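Local coordinates for molybdate-binding protein MolA (Haemophilus influenzae, PDB 3PSH) that binds molybdate and tungstate in the periplasm and serves as the solute-binding subunit of the low-affinity molybdate importer MolBCA, at residues K50-G53 / K54-R58; S96-I99 / K100-D104. All blocks are in the same frame, centred on the assembly; numbering follows the deposited sequence.

Overall arrangement
The two contacts are both local and come in series along the chain. Contact 1, residues 50-58, is the end of helix 48-52 and the turn that follows it. Contact 2, residues 96-104, runs along helix 96-103. Their centres lie about 28 Å apart and their nearest atoms about 13 Å. Helix 48-52 follows strand 41-44, an outermost strand of the first parallel sheet, while helix 96-103 links strands 87-91 and 109-112 of that sheet. The L52 side chain is about 8 Å from the molybdate ion. Contact 2 is peripheral, its centre about 25 Å from that of the chain. Both lie around one sheet, contact 1 next to the molybdate site and contact 2 away from it.

Contact 1: residues K50-G53 / K54-R58; sequences KQLG and KNYVR
L52 and Y56 meet across a type I beta turn, G53 to Y56, that carries the chain out of helix 48-52 beside the molybdate pocket. G53 leaves helical geometry with a positive phi, a conformation readily taken by glycine.

The apolar contact is a CH-pi interaction. Methyl CD1 of L52 lies over one face of the Y56 ring, 3.7 Å from the centroid and 20° off the normal. It is shifted toward the CD2 and CE2 side. The root of the leucine packs as closely: L52 CB is 3.5 Å from Y56 CG. A Y56 chi1 of -162° sets CG anti to the backbone N and brings the ring against L52 CB and CD1. At its far end the hydroxyl hydrogen-bonds N30 of helix 26-34. The tyrosine is thus held by hydrogen bonds at its backbone N and at its hydroxyl. L52 also touches H26 and L29 of that helix, and H26 binds molybdate. Q51 touches the ion itself, and its carbonyl oxygen accepts a bond from NH1 of R243, another molybdate-binding residue. The turn therefore starts two residues after Q51, and G53 lies beside R243.

The polar contacts centre on the carbonyl of G53. Y56 N donates to G53 O over 3.0 Å and closes the turn. The donor stands above the carbonyl plane, 50° out of it. A water also donates to G53 O, at 2.9 Å, and accepts from V57 N at 2.9 Å. It bridges G53 O to V57 N, one residue beyond the turn. R58 N then bonds N55 O.

On the exposed side, the K54 chain bends at its last torsion, and NZ donates to N55 OD1 over 3.0 Å, tilted from the carbonyl plane.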
loop_
_atom_site.group_PDB
_atom_site.type_symbol
_atom_site.label_atom_id
_atom_site.label_comp_id
_atom_site.label_asym_id
_atom_site.label_seq_id
_atom_site.Cartn_x
_atom_site.Cartn_y
_atom_site.Cartn_z
ATOM N N LYS A 50 -6.418 12.169 0.593
ATOM C CA LYS A 50 -5.114 12.254 1.324
ATOM C C LYS A 50 -4.302 10.935 1.227
ATOM O O LYS A 50 -3.076 10.940 0.850
ATOM C CB LYS A 50 -5.260 12.699 2.762
ATOM C CG LYS A 50 -3.942 12.693 3.427
ATOM C CD LYS A 50 -3.990 13.628 4.634
ATOM C CE LYS A 50 -2.605 13.919 5.174
ATOM N NZ LYS A 50 -2.458 12.798 6.132
ATOM N N GLN A 51 -5.008 9.823 1.448
ATOM C CA GLN A 51 -4.309 8.554 1.531
ATOM C C GLN A 51 -3.932 7.962 0.184
ATOM O O GLN A 51 -2.927 7.206 0.068
ATOM C CB GLN A 51 -5.257 7.564 2.296
ATOM C CG GLN A 51 -5.366 7.899 3.793
ATOM C CD GLN A 51 -4.023 7.884 4.545
ATOM O OE1 GLN A 51 -3.138 7.098 4.281
ATOM N NE2 GLN A 51 -3.867 8.844 5.490
ATOM N N LEU A 52 -4.742 8.266 -0.870
ATOM C CA LEU A 52 -4.437 7.831 -2.237
ATOM C C LEU A 52 -3.650 8.840 -3.072
ATOM O O LEU A 52 -3.154 8.462 -4.162
ATOM C CB LEU A 52 -5.701 7.335 -3.038
ATOM C CG LEU A 52 -6.372 6.102 -2.377
ATOM C CD1 LEU A 52 -7.711 5.810 -3.096
ATOM C CD2 LEU A 52 -5.555 4.816 -2.682
ATOM N N GLY A 53 -3.531 10.064 -2.602
ATOM C CA GLY A 53 -2.929 11.080 -3.376
ATOM C C GLY A 53 -3.882 11.934 -4.195
ATOM O O GLY A 53 -4.847 11.464 -4.726
ATOM N N LYS A 54 -3.519 13.194 -4.410
ATOM C CA LYS A 54 -4.457 14.078 -5.082
ATOM C C LYS A 54 -4.750 13.652 -6.521
ATOM O O LYS A 54 -5.799 14.093 -7.108
ATOM C CB LYS A 54 -3.950 15.546 -5.004
ATOM C CG LYS A 54 -2.930 15.849 -6.131
ATOM C CD LYS A 54 -2.230 17.208 -5.916
ATOM C CE LYS A 54 -1.072 17.330 -6.878
ATOM N NZ LYS A 54 -1.584 17.287 -8.317
ATOM N N ASN A 55 -3.902 12.845 -7.186
ATOM C CA ASN A 55 -4.164 12.513 -8.578
ATOM C C ASN A 55 -4.932 11.184 -8.737
ATOM O O ASN A 55 -5.251 10.798 -9.883
ATOM C CB ASN A 55 -2.882 12.462 -9.406
ATOM C CG ASN A 55 -2.137 13.812 -9.364
ATOM O OD1 ASN A 55 -2.751 14.848 -9.624
ATOM N ND2 ASN A 55 -0.836 13.792 -9.085
ATOM N N TYR A 56 -5.188 10.525 -7.591
ATOM C CA TYR A 56 -5.901 9.219 -7.673
ATOM C C TYR A 56 -7.230 9.326 -8.437
ATOM O O TYR A 56 -7.639 8.424 -9.169
ATOM C CB TYR A 56 -6.190 8.616 -6.291
ATOM C CG TYR A 56 -6.484 7.146 -6.491
ATOM C CD1 TYR A 56 -5.381 6.255 -6.604
ATOM C CD2 TYR A 56 -7.778 6.628 -6.464
ATOM C CE1 TYR A 56 -5.520 4.855 -6.817
ATOM C CE2 TYR A 56 -7.966 5.294 -6.684
ATOM C CZ TYR A 56 -6.858 4.370 -6.835
ATOM O OH TYR A 56 -7.174 3.052 -6.978
ATOM N N VAL A 57 -7.893 10.471 -8.264
ATOM C CA VAL A 57 -9.249 10.717 -8.798
ATOM C C VAL A 57 -9.127 10.652 -10.343
ATOM O O VAL A 57 -10.113 10.337 -11.056
ATOM C CB VAL A 57 -9.764 12.099 -8.249
ATOM C CG1 VAL A 57 -8.985 13.235 -8.949
ATOM C CG2 VAL A 57 -11.310 12.269 -8.400
ATOM N N ARG A 58 -7.938 10.842 -10.897
ATOM C CA ARG A 58 -7.804 10.684 -12.314
ATOM C C ARG A 58 -8.114 9.250 -12.804
ATOM O O ARG A 58 -8.584 9.031 -13.959
ATOM C CB ARG A 58 -6.428 11.100 -12.839
ATOM C CG ARG A 58 -6.381 11.058 -14.385
ATOM C CD ARG A 58 -5.002 11.448 -14.922
ATOM N NE ARG A 58 -4.097 10.313 -14.696
ATOM C CZ ARG A 58 -3.977 9.319 -15.587
ATOM N NH1 ARG A 58 -4.706 9.297 -16.698
ATOM N NH2 ARG A 58 -3.194 8.312 -15.349
HETATM O O HOH W 1 -7.556 11.772 -5.685
#

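Contact 2: residues S96-I99 / K100-D104; sequences SEMI and KQISD
S103 has chi1 of -64°, which turns OG beside its own backbone N and back toward I99, one turn earlier. OG comes to 3.0 Å from I99 O. I99 CG2 stands anti to its backbone N and approaches the same hydroxyl at 4.0 Å. The carbonyl of I99 also takes S103 N, with 2.9 Å between I99 O and that nitrogen.

This is an alpha helix, and its regular i to i+4 bonds hold the two segments together. K100 N bonds S96 O and Q101 N bonds E97 O, each over 2.9 Å. I102 N to M98 O is longer, at 3.3 Å. Side chains lean back on these carbonyls. Q101 CG lies 3.3 Å from E97 O, and I102 CG1 is 3.5 Å from M98 O. On the inner face M98 CG and I102 CD1 meet loosely.

The exposed face carries a salt bridge one turn long. The K100 chain runs extended to CE and bends at chi4, -55°. K100 NZ then reaches D104 OD2 at 3.0 Å, on the syn lone pair. The pair spans K100 to D104 along the exposed side, near the end of the helix.

The helix is the crossover of a beta-alpha-beta unit. M98 rests on V90 and I102 on V88, both of strand 87-91. I102 and Q101 also touch I77 of helix 77-82. Past D104, I107 packs on I102 as the chain turns into strand 109-112.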
loop_
_atom_site.group_PDB
_atom_site.type_symbol
_atom_site.label_atom_id
_atom_site.label_comp_id
_atom_site.label_asym_id
_atom_site.label_seq_id
_atom_site.Cartn_x
_atom_site.Cartn_y
_atom_site.Cartn_z
ATOM N N SER A 96 -12.032 -2.212 17.823
ATOM C CA SER A 96 -13.119 -3.161 18.109
ATOM C C SER A 96 -14.416 -2.367 18.280
ATOM O O SER A 96 -15.471 -2.877 17.829
ATOM C CB SER A 96 -12.826 -3.947 19.395
ATOM O OG SER A 96 -11.674 -4.710 19.176
ATOM N N GLU A 97 -14.327 -1.129 18.794
ATOM C CA GLU A 97 -15.576 -0.359 19.040
ATOM C C GLU A 97 -16.276 0.002 17.717
ATOM O O GLU A 97 -17.485 0.053 17.619
ATOM C CB GLU A 97 -15.222 0.910 19.867
ATOM C CG GLU A 97 -16.359 1.920 20.001
ATOM C CD GLU A 97 -15.939 3.209 20.779
ATOM O OE1 GLU A 97 -14.733 3.309 21.146
ATOM O OE2 GLU A 97 -16.776 4.109 20.991
ATOM N N MET A 98 -15.494 0.249 16.704
ATOM C CA MET A 98 -15.963 0.647 15.388
ATOM C C MET A 98 -16.570 -0.572 14.703
ATOM O O MET A 98 -17.647 -0.451 14.079
ATOM C CB MET A 98 -14.761 1.169 14.555
ATOM C CG MET A 98 -15.130 1.367 13.104
ATOM S SD MET A 98 -13.628 1.825 12.141
ATOM C CE MET A 98 -14.260 1.834 10.445
ATOM N N ILE A 99 -15.863 -1.713 14.716
ATOM C CA ILE A 99 -16.431 -2.954 14.123
ATOM C C ILE A 99 -17.782 -3.271 14.833
ATOM O O ILE A 99 -18.770 -3.613 14.161
ATOM C CB ILE A 99 -15.449 -4.125 14.292
ATOM C CG1 ILE A 99 -14.305 -3.787 13.326
ATOM C CG2 ILE A 99 -16.135 -5.463 13.971
ATOM C CD1 ILE A 99 -13.006 -4.720 13.454
ATOM N N LYS A 100 -17.800 -3.159 16.161
ATOM C CA LYS A 100 -19.013 -3.432 16.958
ATOM C C LYS A 100 -20.138 -2.469 16.556
ATOM O O LYS A 100 -21.261 -2.937 16.431
ATOM C CB LYS A 100 -18.751 -3.365 18.472
ATOM C CG LYS A 100 -20.007 -3.758 19.342
ATOM C CD LYS A 100 -19.550 -3.868 20.788
ATOM C CE LYS A 100 -20.700 -4.136 21.799
ATOM N NZ LYS A 100 -21.796 -3.097 21.703
ATOM N N GLN A 101 -19.851 -1.163 16.393
ATOM C CA GLN A 101 -20.913 -0.195 15.855
ATOM C C GLN A 101 -21.584 -0.763 14.584
ATOM O O GLN A 101 -22.777 -0.736 14.457
ATOM C CB GLN A 101 -20.414 1.223 15.632
ATOM C CG GLN A 101 -20.122 1.928 16.924
ATOM C CD GLN A 101 -20.018 3.383 16.691
ATOM O OE1 GLN A 101 -21.038 4.000 16.387
ATOM N NE2 GLN A 101 -18.768 3.965 16.764
ATOM N N ILE A 102 -20.787 -1.237 13.651
ATOM C CA ILE A 102 -21.322 -1.711 12.367
ATOM C C ILE A 102 -22.033 -3.089 12.528
ATOM O O ILE A 102 -23.150 -3.210 12.052
ATOM C CB ILE A 102 -20.153 -1.786 11.327
ATOM C CG1 ILE A 102 -19.474 -0.374 11.132
ATOM C CG2 ILE A 102 -20.676 -2.369 10.081
ATOM C CD1 ILE A 102 -18.162 -0.535 10.381
ATOM N N SER A 103 -21.469 -4.012 13.334
ATOM C CA SER A 103 -22.097 -5.313 13.562
ATOM C C SER A 103 -23.431 -5.140 14.324
ATOM O O SER A 103 -24.318 -5.921 14.127
ATOM C CB SER A 103 -21.189 -6.134 14.402
ATOM O OG SER A 103 -20.012 -6.343 13.625
ATOM N N ASP A 104 -23.499 -4.160 15.192
ATOM C CA ASP A 104 -24.724 -3.891 15.979
ATOM C C ASP A 104 -25.882 -3.418 15.083
ATOM O O ASP A 104 -27.036 -3.498 15.516
ATOM C CB ASP A 104 -24.519 -2.868 17.117
ATOM C CG ASP A 104 -23.828 -3.443 18.310
ATOM O OD1 ASP A 104 -23.622 -4.657 18.447
ATOM O OD2 ASP A 104 -23.343 -2.626 19.137
#